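PDB 6JMB: ofchtiv-allosamidin from Ostrinia furnacalis, which probably hydrolyses the beta-1,4 linkages of chitin as an insect group IV chitinase of glycoside hydrolase family 18, and binds the inhibitor allosamidin. Local coordinates for residues 17-28 / 347-355. Residues are numbered along the deposited sequence; the frame is centred on the assembly and turned at random.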
loop_
_atom_site.group_PDB
_atom_site.type_symbol
_atom_site.label_atom_id
_atom_site.label_comp_id
_atom_site.label_asym_id
_atom_site.label_seq_id
_atom_site.Cartn_x
_atom_site.Cartn_y
_atom_site.Cartn_z
ATOM N N ARG A 17 -3.444 11.308 -15.434
ATOM C CA ARG A 17 -2.805 12.549 -15.045
ATOM C C ARG A 17 -2.117 13.171 -16.258
ATOM O O ARG A 17 -1.786 12.497 -17.232
ATOM C CB ARG A 17 -1.826 12.298 -13.894
ATOM C CG ARG A 17 -2.546 11.836 -12.632
ATOM C CD ARG A 17 -1.647 11.212 -11.571
ATOM N NE ARG A 17 -2.488 10.616 -10.535
ATOM C CZ ARG A 17 -2.058 9.827 -9.555
ATOM N NH1 ARG A 17 -0.773 9.526 -9.446
ATOM N NH2 ARG A 17 -2.927 9.338 -8.682
ATOM N N THR A 18 -1.917 14.479 -16.202
ATOM C CA THR A 18 -1.367 15.181 -17.350
ATOM C C THR A 18 0.073 15.596 -17.090
ATOM O O THR A 18 0.542 15.630 -15.945
ATOM C CB THR A 18 -2.210 16.409 -17.701
ATOM O OG1 THR A 18 -2.159 17.342 -16.618
ATOM C CG2 THR A 18 -3.657 16.005 -17.960
ATOM N N GLY A 19 0.768 15.890 -18.187
ATOM C CA GLY A 19 2.097 16.470 -18.100
ATOM C C GLY A 19 3.042 15.586 -17.319
ATOM O O GLY A 19 3.133 14.374 -17.549
ATOM N N LEU A 20 3.752 16.201 -16.372
ATOM C CA LEU A 20 4.777 15.497 -15.614
ATOM C C LEU A 20 4.206 14.520 -14.594
ATOM O O LEU A 20 4.973 13.733 -14.029
ATOM C CB LEU A 20 5.707 16.496 -14.929
ATOM C CG LEU A 20 6.536 17.356 -15.886
ATOM C CD1 LEU A 20 7.094 18.561 -15.156
ATOM C CD2 LEU A 20 7.654 16.532 -16.512
ATOM N N GLY A 21 2.897 14.542 -14.351
ATOM C CA GLY A 21 2.289 13.596 -13.434
ATOM C C GLY A 21 1.819 12.317 -14.096
ATOM O O GLY A 21 1.563 11.320 -13.416
ATOM N N LYS A 22 1.690 12.336 -15.421
ATOM C CA LYS A 22 1.202 11.171 -16.151
ATOM C C LYS A 22 2.160 10.003 -15.971
ATOM O O LYS A 22 3.370 10.144 -16.155
ATOM C CB LYS A 22 1.085 11.515 -17.635
ATOM C CG LYS A 22 0.470 10.413 -18.483
ATOM C CD LYS A 22 0.282 10.886 -19.922
ATOM C CE LYS A 22 -0.002 9.733 -20.869
ATOM N NZ LYS A 22 -1.264 9.020 -20.539
ATOM N N PHE A 23 1.620 8.843 -15.604
ATOM C CA PHE A 23 2.449 7.665 -15.367
ATOM C C PHE A 23 1.737 6.476 -15.992
ATOM O O PHE A 23 0.681 6.057 -15.508
ATOM C CB PHE A 23 2.691 7.449 -13.870
ATOM C CG PHE A 23 3.723 6.394 -13.556
ATOM C CD1 PHE A 23 3.418 5.048 -13.676
ATOM C CD2 PHE A 23 4.984 6.752 -13.111
ATOM C CE1 PHE A 23 4.361 4.076 -13.376
ATOM C CE2 PHE A 23 5.928 5.790 -12.806
ATOM C CZ PHE A 23 5.615 4.450 -12.939
ATOM N N ASP A 24 2.315 5.950 -17.065
ATOM C CA ASP A 24 1.774 4.843 -17.838
ATOM C C ASP A 24 2.567 3.577 -17.538
ATOM O O ASP A 24 3.595 3.603 -16.851
ATOM C CB ASP A 24 1.883 5.140 -19.340
ATOM C CG ASP A 24 1.207 6.435 -19.743
ATOM O OD1 ASP A 24 0.186 6.796 -19.134
ATOM O OD2 ASP A 24 1.701 7.089 -20.688
ATOM N N VAL A 25 2.100 2.459 -18.101
ATOM C CA VAL A 25 2.832 1.201 -17.950
ATOM C C VAL A 25 4.285 1.361 -18.377
ATOM O O VAL A 25 5.199 0.849 -17.719
ATOM C CB VAL A 25 2.133 0.055 -18.707
ATOM C CG1 VAL A 25 3.051 -1.170 -18.791
ATOM C CG2 VAL A 25 0.827 -0.317 -18.019
ATOM N N ASP A 26 4.529 2.081 -19.471
ATOM C CA ASP A 26 5.900 2.179 -19.956
ATOM C C ASP A 26 6.773 3.126 -19.138
ATOM O O ASP A 26 7.950 3.298 -19.475
ATOM C CB ASP A 26 5.960 2.477 -21.459
ATOM C CG ASP A 26 5.448 3.856 -21.823
ATOM O OD1 ASP A 26 5.091 4.650 -20.928
ATOM O OD2 ASP A 26 5.405 4.149 -23.038
ATOM N N ASP A 27 6.234 3.735 -18.084
ATOM C CA ASP A 27 7.037 4.464 -17.112
ATOM C C ASP A 27 7.595 3.563 -16.022
ATOM O O ASP A 27 8.450 4.005 -15.249
ATOM C CB ASP A 27 6.201 5.577 -16.477
ATOM C CG ASP A 27 6.002 6.748 -17.412
ATOM O OD1 ASP A 27 7.014 7.387 -17.778
ATOM O OD2 ASP A 27 4.852 7.027 -17.798
ATOM N N ILE A 28 7.137 2.321 -15.947
ATOM C CA ILE A 28 7.593 1.382 -14.928
ATOM C C ILE A 28 8.968 0.859 -15.309
ATOM O O ILE A 28 9.200 0.460 -16.457
ATOM C CB ILE A 28 6.600 0.218 -14.793
ATOM C CG1 ILE A 28 5.243 0.733 -14.312
ATOM C CG2 ILE A 28 7.155 -0.856 -13.856
ATOM C CD1 ILE A 28 4.157 -0.315 -14.312
ATOM N N ILE A 347 3.999 3.056 -7.100
ATOM C CA ILE A 347 5.182 3.409 -7.883
ATOM C C ILE A 347 5.011 4.744 -8.598
ATOM O O ILE A 347 5.992 5.472 -8.813
ATOM C CB ILE A 347 5.541 2.252 -8.838
ATOM C CG1 ILE A 347 6.920 2.471 -9.472
ATOM C CG2 ILE A 347 4.450 2.049 -9.889
ATOM C CD1 ILE A 347 7.432 1.254 -10.247
ATOM N N GLU A 348 3.776 5.099 -8.960
ATOM C CA GLU A 348 3.537 6.257 -9.806
ATOM C C GLU A 348 3.753 7.586 -9.096
ATOM O O GLU A 348 3.681 8.629 -9.759
ATOM C CB GLU A 348 2.139 6.186 -10.418
ATOM C CG GLU A 348 1.017 6.383 -9.416
ATOM C CD GLU A 348 0.552 5.096 -8.769
ATOM O OE1 GLU A 348 1.173 4.031 -8.988
ATOM O OE2 GLU A 348 -0.446 5.149 -8.019
ATOM N N THR A 349 4.019 7.594 -7.786
ATOM C CA THR A 349 4.341 8.842 -7.096
ATOM C C THR A 349 5.752 8.870 -6.522
ATOM O O THR A 349 6.071 9.779 -5.747
ATOM C CB THR A 349 3.306 9.222 -6.032
ATOM O OG1 THR A 349 3.272 8.218 -5.012
ATOM C CG2 THR A 349 1.917 9.374 -6.648
ATOM N N ASP A 350 6.605 7.905 -6.861
ATOM C CA ASP A 350 8.025 8.161 -6.702
ATOM C C ASP A 350 8.384 9.342 -7.603
ATOM O O ASP A 350 7.617 9.735 -8.488
ATOM C CB ASP A 350 8.834 6.916 -7.096
ATOM C CG ASP A 350 10.207 6.840 -6.413
ATOM O OD1 ASP A 350 10.689 7.839 -5.830
ATOM O OD2 ASP A 350 10.821 5.752 -6.468
ATOM N N ASP A 351 9.563 9.920 -7.376
ATOM C CA ASP A 351 10.074 10.947 -8.286
ATOM C C ASP A 351 10.612 10.240 -9.533
ATOM O O ASP A 351 11.818 10.123 -9.765
ATOM C CB ASP A 351 11.114 11.820 -7.599
ATOM C CG ASP A 351 11.598 12.961 -8.474
ATOM O OD1 ASP A 351 10.866 13.385 -9.394
ATOM O OD2 ASP A 351 12.727 13.436 -8.230
ATOM N N PHE A 352 9.670 9.743 -10.338
ATOM C CA PHE A 352 10.034 8.878 -11.456
ATOM C C PHE A 352 10.786 9.624 -12.550
ATOM O O PHE A 352 11.588 9.011 -13.266
ATOM C CB PHE A 352 8.827 8.085 -11.983
ATOM C CG PHE A 352 7.691 8.923 -12.522
ATOM C CD1 PHE A 352 6.779 9.520 -11.666
ATOM C CD2 PHE A 352 7.497 9.050 -13.889
ATOM C CE1 PHE A 352 5.706 10.264 -12.166
ATOM C CE2 PHE A 352 6.432 9.791 -14.393
ATOM C CZ PHE A 352 5.539 10.399 -13.531
ATOM N N HIS A 353 10.584 10.934 -12.666
ATOM C CA HIS A 353 11.313 11.751 -13.628
ATOM C C HIS A 353 12.608 12.324 -13.059
ATOM O O HIS A 353 13.339 13.007 -13.788
ATOM C CB HIS A 353 10.444 12.920 -14.109
ATOM C CG HIS A 353 9.285 12.522 -14.972
ATOM N ND1 HIS A 353 9.385 11.590 -15.985
ATOM C CD2 HIS A 353 8.003 12.963 -14.991
ATOM C CE1 HIS A 353 8.213 11.468 -16.584
ATOM N NE2 HIS A 353 7.357 12.290 -15.999
ATOM N N GLY A 354 12.901 12.094 -11.780
ATOM C CA GLY A 354 14.124 12.607 -11.190
ATOM C C GLY A 354 14.192 14.114 -11.105
ATOM O O GLY A 354 15.289 14.684 -11.136
ATOM N N LEU A 355 13.044 14.780 -10.971
ATOM C CA LEU A 355 13.011 16.237 -10.948
ATOM C C LEU A 355 13.553 16.819 -9.651
ATOM O O LEU A 355 13.853 18.018 -9.607
ATOM C CB LEU A 355 11.585 16.731 -11.171
ATOM C CG LEU A 355 10.915 16.257 -12.457
ATOM C CD1 LEU A 355 9.509 16.825 -12.573
ATOM C CD2 LEU A 355 11.762 16.642 -13.665
HETATM O O HOH W 1 1.653 10.344 -10.791
HETATM O O HOH W 2 -1.213 7.654 -7.214
HETATM O O HOH W 3 4.795 12.208 -17.079
#
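Beside the allosamidin-binding cleft, where the Glu-348 side chain comes to about 6 Å from a bound allopyranose unit, a T-shaped pair joins two loops: the edge of Phe-23 faces the ring of Phe-352, with centroids 4.7 Å apart and planes at 79°. The leading atom is Phe-23 CD2, 3.3 Å above the Phe-352 plane and over its centre. The Phe-23 ring is also sandwiched: Asp-27 CB lies over one face, while on the opposite face Glu-348 CA makes a CH-pi contact 3.7 Å from the ring centroid and 14° off the normal. With CG anti to the backbone N (chi1 -170°), Phe-23 reaches across to the 3-10 turn 347-349, where its CE1 also meets Ile-347 CG2 at 4.0 Å.

In the TIM barrel of family 18, residues 17-28 belong to the loop after strand 5-11 and residues 347-355 to the loop after strand 341-345; these strands pair in parallel, so the loops are neighbours at the barrel mouth. Waters supply the polar link. Water 1 accepts from Arg-17 NH1 at 2.9 Å and donates to the carbonyls of Gly-21 and Glu-348. Water 2 accepts from Arg-17 NH2 and donates to Glu-348 OE2 at 2.7 Å; both waters lie in the guanidinium plane. A bend in the Glu-348 chain leads its carboxylate away from residues 17-28, where Ser-346 OG bonds OE2 and Gly-11 N bonds OE1. Toward the outer end, water 3 lies in the His-353 ring plane, 2.8 Å from NE2, and donates to the carbonyls of Gly-19 and Lys-22. Nearby, Leu-20 CD1 packs against Leu-355 CD1.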